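Local coordinates for sefir domain protein (Bacillus cereus F65185, PDB 5Y8E) that probably mediates protein-protein association in bacterial signalling through contacts between SEFIR domains, at residues S7-S12 with T84-P89; L62-K67 with I103-E108; K72-R77 with L114-K119; F122-N127 with K136-L141. One frame throughout, in Å; residues are numbered along the deposited sequence.

Contact 1. Residues S7-S12 with T84-P89; sequences SYSWSS and TMIITP
M85 reaches across to Y8, S9 and W10 and carries most of what the 84-89 loop buries here. At CB its chain takes the tight position between the backbone N and the carbonyl carbon (chi1 76°), which places CG 3.6 Å from Y8 O. SD passes beside the backbone, 4.3 Å from S9 CA. A bend at chi3 (-55°) then turns the methyl CE onto the indole, 3.5 Å from W10 CD1. The two side chains cross nearly at right angles in an oblique Met-aromatic contact, with M85 SD 4.6 Å from the centroid of the five-membered ring. W10 NE1 is held by D37, and K16 makes a cation-pi contact with the indole. In this TIR-like alpha/beta fold, 7-12 is the loop leading from strand 3-7 to helix 13-29. At the M85 backbone, a water joins S7 OG to M85 O, donating to the carbonyl at 2.8 Å. A second water accepts from Y8 N at 3.0 Å and gives M85 O a weak bond. I87 CG1 lies 3.6 Å from S7 OG, and Y69 OH bonds to both that hydroxyl and I87 N. I86 CD1 rests against S9 CB, whose hydroxyl turns to D68.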
loop_
_atom_site.group_PDB
_atom_site.type_symbol
_atom_site.label_atom_id
_atom_site.label_comp_id
_atom_site.label_asym_id
_atom_site.label_seq_id
_atom_site.Cartn_x
_atom_site.Cartn_y
_atom_site.Cartn_z
ATOM N N SER A 7 0.904 -2.776 -2.563
ATOM C CA SER A 7 1.891 -3.603 -1.889
ATOM C C SER A 7 1.183 -4.370 -0.782
ATOM O O SER A 7 0.539 -3.771 0.089
ATOM C CB SER A 7 3.004 -2.723 -1.310
ATOM O OG SER A 7 3.975 -3.488 -0.611
ATOM N N TYR A 8 1.283 -5.696 -0.817
ATOM C CA TYR A 8 0.596 -6.518 0.175
ATOM C C TYR A 8 1.280 -7.858 0.345
ATOM O O TYR A 8 2.124 -8.244 -0.464
ATOM C CB TYR A 8 -0.891 -6.711 -0.191
ATOM C CG TYR A 8 -1.157 -7.603 -1.393
ATOM C CD1 TYR A 8 -0.832 -7.183 -2.676
ATOM C CD2 TYR A 8 -1.776 -8.842 -1.246
ATOM C CE1 TYR A 8 -1.082 -7.976 -3.776
ATOM C CE2 TYR A 8 -2.041 -9.648 -2.349
ATOM C CZ TYR A 8 -1.685 -9.200 -3.609
ATOM O OH TYR A 8 -1.922 -9.972 -4.721
ATOM N N SER A 9 0.935 -8.561 1.411
ATOM C CA SER A 9 1.482 -9.894 1.640
ATOM C C SER A 9 0.399 -10.922 1.335
ATOM O O SER A 9 -0.785 -10.649 1.536
ATOM C CB SER A 9 1.932 -10.034 3.094
ATOM O OG SER A 9 2.399 -11.346 3.346
ATOM N N TRP A 10 0.787 -12.095 0.849
ATOM C CA TRP A 10 -0.188 -13.148 0.574
ATOM C C TRP A 10 -0.508 -13.923 1.857
ATOM O O TRP A 10 -0.234 -15.120 1.963
ATOM C CB TRP A 10 0.328 -14.096 -0.514
ATOM C CG TRP A 10 0.257 -13.530 -1.921
ATOM C CD1 TRP A 10 0.216 -12.212 -2.283
ATOM C CD2 TRP A 10 0.199 -14.283 -3.145
ATOM N NE1 TRP A 10 0.162 -12.098 -3.659
ATOM C CE2 TRP A 10 0.144 -13.356 -4.208
ATOM C CE3 TRP A 10 0.205 -15.650 -3.443
ATOM C CZ2 TRP A 10 0.085 -13.757 -5.549
ATOM C CZ3 TRP A 10 0.150 -16.047 -4.775
ATOM C CH2 TRP A 10 0.090 -15.103 -5.810
ATOM N N SER A 11 -1.111 -13.229 2.817
ATOM C CA SER A 11 -1.322 -13.766 4.159
ATOM C C SER A 11 -2.242 -14.987 4.197
ATOM O O SER A 11 -2.053 -15.895 5.014
ATOM C CB SER A 11 -1.883 -12.672 5.067
ATOM O OG SER A 11 -1.106 -11.499 4.971
ATOM N N SER A 12 -3.235 -15.000 3.314
ATOM C CA SER A 12 -4.224 -16.072 3.267
ATOM C C SER A 12 -4.983 -15.931 1.962
ATOM O O SER A 12 -4.868 -14.904 1.290
ATOM C CB SER A 12 -5.199 -15.938 4.430
ATOM O OG SER A 12 -5.998 -14.778 4.275
ATOM N N THR A 84 11.141 -11.388 -1.690
ATOM C CA THR A 84 10.578 -10.468 -0.732
ATOM C C THR A 84 9.483 -9.557 -1.405
ATOM O O THR A 84 9.722 -8.979 -2.425
ATOM C CB THR A 84 11.723 -9.660 -0.127
ATOM O OG1 THR A 84 12.625 -10.536 0.558
ATOM C CG2 THR A 84 11.238 -8.602 0.806
ATOM N N MET A 85 8.302 -9.463 -0.806
ATOM C CA MET A 85 7.239 -8.655 -1.369
ATOM C C MET A 85 6.742 -7.543 -0.402
ATOM O O MET A 85 5.779 -6.898 -0.665
ATOM C CB MET A 85 6.070 -9.516 -1.849
ATOM C CG MET A 85 5.195 -10.045 -0.771
ATOM S SD MET A 85 4.153 -11.515 -1.354
ATOM C CE MET A 85 3.385 -10.804 -2.707
ATOM N N ILE A 86 7.453 -7.347 0.694
ATOM C CA ILE A 86 7.096 -6.434 1.730
ATOM C C ILE A 86 8.100 -5.242 1.724
ATOM O O ILE A 86 9.257 -5.435 1.683
ATOM C CB ILE A 86 7.108 -7.191 3.104
ATOM C CG1 ILE A 86 5.964 -8.230 3.065
ATOM C CG2 ILE A 86 6.980 -6.306 4.208
ATOM C CD1 ILE A 86 5.862 -9.060 4.184
ATOM N N ILE A 87 7.574 -4.045 1.762
ATOM C CA ILE A 87 8.383 -2.865 1.728
ATOM C C ILE A 87 9.464 -2.898 2.822
ATOM O O ILE A 87 9.193 -3.150 3.945
ATOM C CB ILE A 87 7.516 -1.617 1.833
ATOM C CG1 ILE A 87 6.727 -1.413 0.560
ATOM C CG2 ILE A 87 8.309 -0.409 2.052
ATOM C CD1 ILE A 87 5.689 -0.395 0.681
ATOM N N THR A 88 10.682 -2.559 2.414
ATOM C CA THR A 88 11.825 -2.477 3.331
ATOM C C THR A 88 12.176 -1.038 3.746
ATOM O O THR A 88 11.872 -0.138 3.053
ATOM C CB THR A 88 13.120 -3.018 2.619
ATOM O OG1 THR A 88 13.355 -2.229 1.493
ATOM C CG2 THR A 88 12.939 -4.437 2.180
ATOM N N PRO A 89 12.921 -0.871 4.847
ATOM C CA PRO A 89 13.336 0.482 5.233
ATOM C C PRO A 89 14.054 1.187 4.089
ATOM O O PRO A 89 13.805 2.367 3.852
ATOM C CB PRO A 89 14.309 0.230 6.384
ATOM C CG PRO A 89 13.792 -1.028 7.017
ATOM C CD PRO A 89 13.309 -1.871 5.860
HETATM O O HOH W 1 5.100 -4.988 -2.531
HETATM O O HOH W 2 3.194 -6.878 -2.761
#

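Contact 2. Residues L62-K67 with I103-E108; sequences LVICDK and ISLGEE
V63 and C65 pair with I103 and L105 through three backbone hydrogen bonds that alternate in direction along two parallel strands. I103 N gives a nearly straight bond to V63 O (2.9 Å, 174°), and I103 O takes C65 N at 2.8 Å. The ladder closes as C65 O accepts L105 N at 3.0 Å; here the donor sits well above the carbonyl plane, and S104 CA adds a CH...O contact to the same oxygen. Just past the ladder the strands part, and a water fills the rung: it accepts from K67 N at 2.7 Å and donates to L105 O. In one of its two conformers S104 OG bonds to G106 O within its own segment. D66 sends OD1 to Y69 N, capping helix 67-75, while OD2 takes the hydroxyl of S11. At the exposed end, K67 NZ forms a salt bridge with E108 OE2 at 2.7 Å, coming from above the carboxylate plane as the two side chains cross at about a right angle. On the face carrying I64 and I103 these two lie side by side with their CD1 atoms 3.9 Å apart; I64 CG2 also touches L105 CD1. L138 of helix 131-143 covers I103. Two parallel strands joined by a crossover that contains helix 67-75 are typical of the central sheet of the TIR-like alpha/beta fold to which SEFIR domains belong.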
loop_
_atom_site.group_PDB
_atom_site.type_symbol
_atom_site.label_atom_id
_atom_site.label_comp_id
_atom_site.label_asym_id
_atom_site.label_seq_id
_atom_site.Cartn_x
_atom_site.Cartn_y
_atom_site.Cartn_z
ATOM N N LEU A 62 -0.414 1.873 -2.266
ATOM C CA LEU A 62 -1.209 1.431 -1.128
ATOM C C LEU A 62 -0.416 0.369 -0.384
ATOM O O LEU A 62 0.075 -0.587 -0.995
ATOM C CB LEU A 62 -2.546 0.855 -1.587
ATOM C CG LEU A 62 -3.400 1.722 -2.507
ATOM C CD1 LEU A 62 -4.819 1.153 -2.653
ATOM C CD2 LEU A 62 -3.430 3.187 -2.035
ATOM N N VAL A 63 -0.274 0.535 0.926
ATOM C CA VAL A 63 0.453 -0.450 1.721
ATOM C C VAL A 63 -0.580 -1.152 2.574
ATOM O O VAL A 63 -1.135 -0.556 3.499
ATOM C CB VAL A 63 1.543 0.191 2.602
ATOM C CG1 VAL A 63 2.397 -0.896 3.243
ATOM C CG2 VAL A 63 2.432 1.111 1.781
ATOM N N ILE A 64 -0.875 -2.402 2.235
ATOM C CA ILE A 64 -1.951 -3.123 2.907
ATOM C C ILE A 64 -1.418 -3.695 4.213
ATOM O O ILE A 64 -0.792 -4.762 4.250
ATOM C CB ILE A 64 -2.555 -4.233 2.029
ATOM C CG1 ILE A 64 -2.983 -3.669 0.669
ATOM C CG2 ILE A 64 -3.724 -4.891 2.749
ATOM C CD1 ILE A 64 -3.900 -2.443 0.752
ATOM N N CYS A 65 -1.667 -2.968 5.288
ATOM C CA CYS A 65 -1.066 -3.314 6.559
ATOM C C CYS A 65 -1.974 -4.178 7.410
ATOM O O CYS A 65 -2.642 -3.684 8.321
ATOM C CB CYS A 65 -0.694 -2.042 7.306
ATOM S SG CYS A 65 0.643 -1.109 6.535
ATOM N N ASP A 66 -2.016 -5.471 7.107
ATOM C CA ASP A 66 -2.569 -6.414 8.064
ATOM C C ASP A 66 -1.459 -6.820 9.032
ATOM O O ASP A 66 -0.310 -6.381 8.883
ATOM C CB ASP A 66 -3.240 -7.617 7.375
ATOM C CG ASP A 66 -2.282 -8.435 6.510
ATOM O OD1 ASP A 66 -1.165 -7.967 6.182
ATOM O OD2 ASP A 66 -2.671 -9.561 6.132
ATOM N N LYS A 67 -1.794 -7.632 10.027
ATOM C CA LYS A 67 -0.817 -8.017 11.044
ATOM C C LYS A 67 0.391 -8.706 10.411
ATOM O O LYS A 67 1.539 -8.437 10.776
ATOM C CB LYS A 67 -1.463 -8.925 12.090
ATOM C CG LYS A 67 -0.487 -9.491 13.106
ATOM C CD LYS A 67 -1.213 -10.159 14.260
ATOM C CE LYS A 67 -1.251 -9.239 15.474
ATOM N NZ LYS A 67 -2.135 -9.745 16.570
ATOM N N ILE A 103 -2.894 1.422 4.641
ATOM C CA ILE A 103 -4.238 1.069 5.092
ATOM C C ILE A 103 -4.095 0.018 6.182
ATOM O O ILE A 103 -3.622 -1.094 5.921
ATOM C CB ILE A 103 -5.088 0.496 3.945
ATOM C CG1 ILE A 103 -5.113 1.450 2.744
ATOM C CG2 ILE A 103 -6.515 0.204 4.425
ATOM C CD1 ILE A 103 -5.790 0.848 1.496
ATOM N N SER A 104 -4.486 0.365 7.405
ATOM C CA SER A 104 -4.388 -0.568 8.528
ATOM C C SER A 104 -5.635 -1.432 8.635
ATOM O O SER A 104 -6.755 -0.921 8.771
ATOM C CB SER A 104 -4.155 0.177 9.847
ATOM O OG SER A 104 -3.897 -0.731 10.907
ATOM N N LEU A 105 -5.443 -2.743 8.555
ATOM C CA LEU A 105 -6.548 -3.681 8.681
ATOM C C LEU A 105 -6.543 -4.193 10.107
ATOM O O LEU A 105 -5.879 -5.178 10.419
ATOM C CB LEU A 105 -6.389 -4.843 7.699
ATOM C CG LEU A 105 -6.276 -4.436 6.229
ATOM C CD1 LEU A 105 -6.333 -5.667 5.334
ATOM C CD2 LEU A 105 -7.368 -3.450 5.858
ATOM N N GLY A 106 -7.254 -3.497 10.982
ATOM C CA GLY A 106 -7.259 -3.854 12.387
ATOM C C GLY A 106 -6.171 -3.134 13.161
ATOM O O GLY A 106 -5.471 -2.272 12.624
ATOM N N GLU A 107 -6.028 -3.496 14.431
ATOM C CA GLU A 107 -5.101 -2.811 15.313
ATOM C C GLU A 107 -4.675 -3.716 16.458
ATOM O O GLU A 107 -5.275 -4.769 16.696
ATOM C CB GLU A 107 -5.756 -1.549 15.876
ATOM C CG GLU A 107 -6.983 -1.833 16.719
ATOM C CD GLU A 107 -7.545 -0.591 17.368
ATOM O OE1 GLU A 107 -7.303 -0.395 18.576
ATOM O OE2 GLU A 107 -8.227 0.185 16.666
ATOM N N GLU A 108 -3.640 -3.296 17.171
ATOM C CA GLU A 108 -3.115 -4.062 18.289
ATOM C C GLU A 108 -2.576 -3.095 19.336
ATOM O O GLU A 108 -1.883 -2.134 18.994
ATOM C CB GLU A 108 -2.004 -4.987 17.796
ATOM C CG GLU A 108 -1.525 -6.002 18.811
ATOM C CD GLU A 108 -0.619 -7.050 18.188
ATOM O OE1 GLU A 108 0.348 -6.671 17.492
ATOM O OE2 GLU A 108 -0.884 -8.254 18.396
HETATM O O HOH W 3 -4.469 -7.978 10.434
#

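Contact 3. Residues K72-R77 with L114-K119; sequences KANTRR and LPDFFK
N74 reaches from the last turn of helix 67-75 to the backbone of D116, where OD1 accepts D116 N at 2.8 Å. The bond is straight (177°) and lies in the amide's own plane, on a lone pair of OD1. The D116 side chain folds back over that amide: carboxylate and amide planes are only 7° apart and stacked. This brings D116 OD2 to 3.2 Å from N74 OD1, two acceptors with no bond between them, an approach that the D116 N-H on the same OD1 probably makes tolerable. P115 to F118 form a type I turn, closed by F118 N on P115 O, and this turn packs the loop after strand 111-112 against the C-terminal end of helix 67-75. A73 CB meets P115 CG at 3.8 Å. F117 has its CG wedged between backbone N and carbonyl carbon (chi1 55°), which lays one ring face over P115 CB and brings the ring edge to the helix, CE2 lying 3.4 Å from A73 O. That carbonyl is gripped from another direction by R76, the first residue beyond the helix, which has positive phi. Its chain bends at chi3 so that NE and NH2 both donate to A73 O, each at 3.1 Å, with the oxygen in the guanidinium plane. The guanidinium stands perpendicular to the F117 ring, NH2 being 4.2 Å from CD2, and P89 touches both side chains.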
loop_
_atom_site.group_PDB
_atom_site.type_symbol
_atom_site.label_atom_id
_atom_site.label_comp_id
_atom_site.label_asym_id
_atom_site.label_seq_id
_atom_site.Cartn_x
_atom_site.Cartn_y
_atom_site.Cartn_z
ATOM N N LYS A 72 6.200 -9.071 9.342
ATOM C CA LYS A 72 7.267 -9.447 8.420
ATOM C C LYS A 72 8.115 -8.234 8.043
ATOM O O LYS A 72 9.336 -8.332 7.896
ATOM C CB LYS A 72 6.673 -10.097 7.171
ATOM C CG LYS A 72 6.166 -11.534 7.377
ATOM C CD LYS A 72 5.119 -11.896 6.326
ATOM C CE LYS A 72 4.973 -13.402 6.135
ATOM N NZ LYS A 72 5.994 -13.942 5.191
ATOM N N ALA A 73 7.460 -7.088 7.898
ATOM C CA ALA A 73 8.155 -5.837 7.605
ATOM C C ALA A 73 9.080 -5.485 8.760
ATOM O O ALA A 73 10.176 -4.950 8.559
ATOM C CB ALA A 73 7.162 -4.723 7.374
ATOM N N ASN A 74 8.632 -5.789 9.974
ATOM C CA ASN A 74 9.413 -5.509 11.169
ATOM C C ASN A 74 10.554 -6.497 11.413
ATOM O O ASN A 74 11.580 -6.129 11.980
ATOM C CB ASN A 74 8.497 -5.454 12.396
ATOM C CG ASN A 74 7.627 -4.210 12.426
ATOM O OD1 ASN A 74 7.931 -3.205 11.781
ATOM N ND2 ASN A 74 6.543 -4.269 13.192
ATOM N N THR A 75 10.381 -7.745 10.983
ATOM C CA THR A 75 11.332 -8.806 11.321
ATOM C C THR A 75 12.371 -9.104 10.233
ATOM O O THR A 75 13.575 -9.105 10.510
ATOM C CB THR A 75 10.602 -10.106 11.700
ATOM O OG1 THR A 75 9.618 -9.823 12.702
ATOM C CG2 THR A 75 11.585 -11.134 12.237
ATOM N N ARG A 76 11.900 -9.372 9.014
ATOM C CA ARG A 76 12.774 -9.712 7.887
ATOM C C ARG A 76 13.614 -10.961 8.162
ATOM O O ARG A 76 14.839 -10.913 8.058
ATOM C CB ARG A 76 13.698 -8.537 7.541
ATOM C CG ARG A 76 13.181 -7.600 6.471
ATOM C CD ARG A 76 13.780 -6.210 6.630
ATOM N NE ARG A 76 13.088 -5.449 7.667
ATOM C CZ ARG A 76 13.695 -4.681 8.564
ATOM N NH1 ARG A 76 15.014 -4.571 8.558
ATOM N NH2 ARG A 76 12.981 -4.025 9.471
ATOM N N ARG A 77 12.953 -12.069 8.492
ATOM C CA ARG A 77 13.630 -13.306 8.901
ATOM C C ARG A 77 14.736 -13.789 7.962
ATOM O O ARG A 77 15.681 -14.449 8.394
ATOM C CB ARG A 77 12.614 -14.437 9.072
ATOM C CG ARG A 77 11.900 -14.464 10.408
ATOM C CD ARG A 77 12.132 -15.797 11.095
ATOM N NE ARG A 77 11.051 -16.158 12.010
ATOM C CZ ARG A 77 10.011 -16.916 11.676
ATOM N NH1 ARG A 77 9.904 -17.390 10.442
ATOM N NH2 ARG A 77 9.075 -17.200 12.574
ATOM N N LEU A 114 1.238 -0.781 11.481
ATOM C CA LEU A 114 2.104 0.047 10.662
ATOM C C LEU A 114 3.515 -0.445 10.936
ATOM O O LEU A 114 3.876 -0.658 12.097
ATOM C CB LEU A 114 1.967 1.513 11.077
ATOM C CG LEU A 114 2.144 2.618 10.038
ATOM C CD1 LEU A 114 1.247 2.353 8.851
ATOM C CD2 LEU A 114 1.811 3.961 10.644
ATOM N N PRO A 115 4.314 -0.649 9.877
ATOM C CA PRO A 115 5.691 -1.089 10.135
ATOM C C PRO A 115 6.444 -0.055 10.967
ATOM O O PRO A 115 6.140 1.135 10.839
ATOM C CB PRO A 115 6.286 -1.190 8.730
ATOM C CG PRO A 115 5.110 -1.502 7.860
ATOM C CD PRO A 115 3.987 -0.674 8.440
ATOM N N ASP A 116 7.383 -0.510 11.801
ATOM C CA ASP A 116 8.109 0.341 12.754
ATOM C C ASP A 116 8.798 1.530 12.096
ATOM O O ASP A 116 8.916 2.609 12.689
ATOM C CB ASP A 116 9.195 -0.466 13.478
ATOM C CG ASP A 116 8.636 -1.493 14.439
ATOM O OD1 ASP A 116 7.540 -1.268 14.998
ATOM O OD2 ASP A 116 9.312 -2.526 14.643
ATOM N N PHE A 117 9.269 1.317 10.872
ATOM C CA PHE A 117 10.147 2.274 10.210
ATOM C C PHE A 117 9.423 3.308 9.358
ATOM O O PHE A 117 10.054 4.210 8.806
ATOM C CB PHE A 117 11.210 1.545 9.383
ATOM C CG PHE A 117 10.651 0.589 8.384
ATOM C CD1 PHE A 117 10.288 1.026 7.122
ATOM C CD2 PHE A 117 10.511 -0.754 8.699
ATOM C CE1 PHE A 117 9.773 0.145 6.194
ATOM C CE2 PHE A 117 10.002 -1.644 7.777
ATOM C CZ PHE A 117 9.629 -1.195 6.521
ATOM N N PHE A 118 8.106 3.173 9.252
ATOM C CA PHE A 118 7.305 4.198 8.599
ATOM C C PHE A 118 7.385 5.453 9.460
ATOM O O PHE A 118 6.997 5.435 10.631
ATOM C CB PHE A 118 5.859 3.730 8.411
ATOM C CG PHE A 118 5.663 2.831 7.214
ATOM C CD1 PHE A 118 4.449 2.809 6.542
ATOM C CD2 PHE A 118 6.689 2.009 6.762
ATOM C CE1 PHE A 118 4.260 1.993 5.436
ATOM C CE2 PHE A 118 6.507 1.184 5.656
ATOM C CZ PHE A 118 5.291 1.177 4.992
ATOM N N LYS A 119 7.914 6.532 8.891
ATOM C CA LYS A 119 8.236 7.720 9.681
ATOM C C LYS A 119 7.015 8.494 10.156
ATOM O O LYS A 119 6.933 8.859 11.327
ATOM C CB LYS A 119 9.223 8.620 8.940
ATOM C CG LYS A 119 10.595 7.988 8.808
ATOM C CD LYS A 119 11.470 8.768 7.856
ATOM C CE LYS A 119 12.572 7.891 7.291
ATOM N NZ LYS A 119 12.917 8.299 5.898
#

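Contact 4. Residues F122-N127 with K136-L141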
loop_
_atom_site.group_PDB
_atom_site.type_symbol
_atom_site.label_atom_id
_atom_site.label_comp_id
_atom_site.label_asym_id
_atom_site.label_seq_id
_atom_site.Cartn_x
_atom_site.Cartn_y
_atom_site.Cartn_z
ATOM N N PHE A 122 0.819 7.950 10.280
ATOM C CA PHE A 122 -0.504 8.024 9.689
ATOM C C PHE A 122 -0.803 6.808 8.831
ATOM O O PHE A 122 0.090 6.178 8.255
ATOM C CB PHE A 122 -0.690 9.327 8.905
ATOM C CG PHE A 122 -0.467 9.194 7.424
ATOM C CD1 PHE A 122 -1.534 9.291 6.543
ATOM C CD2 PHE A 122 0.807 8.990 6.911
ATOM C CE1 PHE A 122 -1.341 9.179 5.176
ATOM C CE2 PHE A 122 1.012 8.875 5.544
ATOM C CZ PHE A 122 -0.065 8.972 4.674
ATOM N N ALA A 123 -2.084 6.481 8.771
ATOM C CA ALA A 123 -2.560 5.346 8.019
ATOM C C ALA A 123 -4.045 5.565 7.919
ATOM O O ALA A 123 -4.622 6.248 8.765
ATOM C CB ALA A 123 -2.275 4.062 8.771
ATOM N N LEU A 124 -4.659 5.006 6.887
ATOM C CA LEU A 124 -6.114 4.935 6.841
ATOM C C LEU A 124 -6.521 3.725 7.655
ATOM O O LEU A 124 -6.237 2.588 7.272
ATOM C CB LEU A 124 -6.606 4.801 5.402
ATOM C CG LEU A 124 -8.106 4.536 5.203
ATOM C CD1 LEU A 124 -8.909 5.660 5.806
ATOM C CD2 LEU A 124 -8.425 4.386 3.725
ATOM N N GLY A 125 -7.156 3.969 8.797
ATOM C CA GLY A 125 -7.681 2.889 9.611
ATOM C C GLY A 125 -8.950 2.358 8.974
ATOM O O GLY A 125 -9.991 3.015 9.012
ATOM N N TRP A 126 -8.869 1.179 8.372
ATOM C CA TRP A 126 -10.024 0.606 7.689
ATOM C C TRP A 126 -11.163 0.304 8.659
ATOM O O TRP A 126 -10.973 -0.346 9.689
ATOM C CB TRP A 126 -9.620 -0.652 6.918
ATOM C CG TRP A 126 -10.620 -1.074 5.885
ATOM C CD1 TRP A 126 -11.516 -2.104 5.975
ATOM C CD2 TRP A 126 -10.826 -0.473 4.601
ATOM N NE1 TRP A 126 -12.269 -2.177 4.823
ATOM C CE2 TRP A 126 -11.860 -1.190 3.963
ATOM C CE3 TRP A 126 -10.229 0.600 3.928
ATOM C CZ2 TRP A 126 -12.312 -0.864 2.681
ATOM C CZ3 TRP A 126 -10.677 0.921 2.655
ATOM C CH2 TRP A 126 -11.708 0.193 2.047
ATOM N N ASN A 127 -12.348 0.802 8.337
ATOM C CA ASN A 127 -13.511 0.564 9.180
ATOM C C ASN A 127 -14.417 -0.470 8.524
ATOM O O ASN A 127 -15.166 -0.153 7.593
ATOM C CB ASN A 127 -14.266 1.871 9.438
ATOM C CG ASN A 127 -15.377 1.708 10.462
ATOM O OD1 ASN A 127 -15.684 0.593 10.883
ATOM N ND2 ASN A 127 -15.987 2.816 10.862
ATOM N N LYS A 136 -14.377 5.797 0.517
ATOM C CA LYS A 136 -14.457 7.188 0.092
ATOM C C LYS A 136 -13.183 7.933 0.478
ATOM O O LYS A 136 -12.653 8.727 -0.309
ATOM C CB LYS A 136 -15.677 7.858 0.723
ATOM C CG LYS A 136 -15.867 9.326 0.359
ATOM C CD LYS A 136 -17.104 9.870 1.078
ATOM C CE LYS A 136 -17.343 11.337 0.774
ATOM N NZ LYS A 136 -16.251 12.204 1.298
ATOM N N GLU A 137 -12.681 7.677 1.684
ATOM C CA GLU A 137 -11.467 8.350 2.133
ATOM C C GLU A 137 -10.244 7.850 1.377
ATOM O O GLU A 137 -9.360 8.638 1.035
ATOM C CB GLU A 137 -11.272 8.207 3.646
ATOM C CG GLU A 137 -9.969 8.822 4.170
ATOM C CD GLU A 137 -9.907 10.346 4.088
ATOM O OE1 GLU A 137 -10.869 10.989 3.609
ATOM O OE2 GLU A 137 -8.877 10.907 4.522
ATOM N N LEU A 138 -10.196 6.548 1.095
ATOM C CA LEU A 138 -9.096 5.995 0.297
ATOM C C LEU A 138 -9.053 6.657 -1.076
ATOM O O LEU A 138 -7.985 7.041 -1.569
ATOM C CB LEU A 138 -9.250 4.479 0.136
ATOM C CG LEU A 138 -8.302 3.794 -0.852
ATOM C CD1 LEU A 138 -6.839 3.967 -0.439
ATOM C CD2 LEU A 138 -8.647 2.315 -0.965
ATOM N N GLU A 139 -10.226 6.794 -1.680
ATOM C CA GLU A 139 -10.364 7.413 -2.991
ATOM C C GLU A 139 -9.890 8.869 -2.957
ATOM O O GLU A 139 -9.162 9.319 -3.854
ATOM C CB GLU A 139 -11.823 7.314 -3.416
ATOM C CG GLU A 139 -12.141 7.869 -4.772
ATOM C CD GLU A 139 -13.612 7.765 -5.060
ATOM O OE1 GLU A 139 -14.013 6.842 -5.804
ATOM O OE2 GLU A 139 -14.371 8.592 -4.519
ATOM N N ARG A 140 -10.294 9.599 -1.920
ATOM C CA ARG A 140 -9.846 10.981 -1.729
ATOM C C ARG A 140 -8.323 11.069 -1.654
ATOM O O ARG A 140 -7.706 11.912 -2.313
ATOM C CB ARG A 140 -10.456 11.579 -0.456
ATOM C CG ARG A 140 -10.213 13.080 -0.323
ATOM C CD ARG A 140 -10.588 13.635 1.044
ATOM N NE ARG A 140 -9.701 13.149 2.099
ATOM C CZ ARG A 140 -8.479 13.629 2.326
ATOM N NH1 ARG A 140 -7.993 14.605 1.569
ATOM N NH2 ARG A 140 -7.737 13.132 3.308
ATOM N N LEU A 141 -7.721 10.204 -0.843
ATOM C CA LEU A 141 -6.266 10.211 -0.659
ATOM C C LEU A 141 -5.522 9.883 -1.956
ATOM O O LEU A 141 -4.459 10.448 -2.240
ATOM C CB LEU A 141 -5.879 9.221 0.440
ATOM C CG LEU A 141 -6.281 9.624 1.860
ATOM C CD1 LEU A 141 -6.202 8.434 2.797
ATOM C CD2 LEU A 141 -5.380 10.751 2.343
#
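E137 OE2, at the end of a side chain whose stem lies on L124, takes R140 NH2 at 2.8 Å. R140 NE meets the other oxygen, E137 OE1, at 2.9 Å, so the guanidinium grips the carboxylate side-on, one nitrogen to each oxygen, and this two-point salt bridge within one turn of helix 131-143 limits how the E137 head can rotate. E137 CG, anti to the backbone N, lies 3.7 Å from L124 CD1, and the bend at chi2 (68°) sets the course of the carboxylate beyond it. L124 is the centre of the contact. Its CG is anti to the backbone N (chi1 172°) and its two methyls meet neighbouring residues of the helix, CD1 on E137 and CD2 3.7 Å from L138 CB. The side chains of L124 and L138 cross at about a right angle, while L141 CD1 comes only to 4.5 Å of L124 CB. Deeper in, L138 CD2 approaches W126 CZ3 obliquely at 4.4 Å, and the indole is also met edge-to-face by W18 and Y128. Strand 124-125 bonds through its backbone to P102 and S104, and L138 reaches past it to I103. A helix laid across the outer parallel strand that precedes it is typical of the layered alpha/beta fold of TIR-like domains.

Overall arrangement
Contact 2 is the backbone core of the domain, a parallel strand pair, and the other three lie around it. Backbone bonds from S7 tie contact 1 to the sheet, and strands 100-108 and 124-125 are neighbours that join contacts 2 and 4. Contacts 1 and 3 share the surroundings of helix 67-75, where I86 packs on K72 and A73. Contacts 1 and 4 fall on opposite sides of the chain's centre and do not touch. Chemistry follows place: contacts 1 and 2 are buried, each with a water bridge, contacts 3 and 4 are partly buried, and charged groups lie at the margins of contacts 2, 3 and 4. Contact 3 crosses through a side-chain-to-backbone bond, contact 4 through leucine packing.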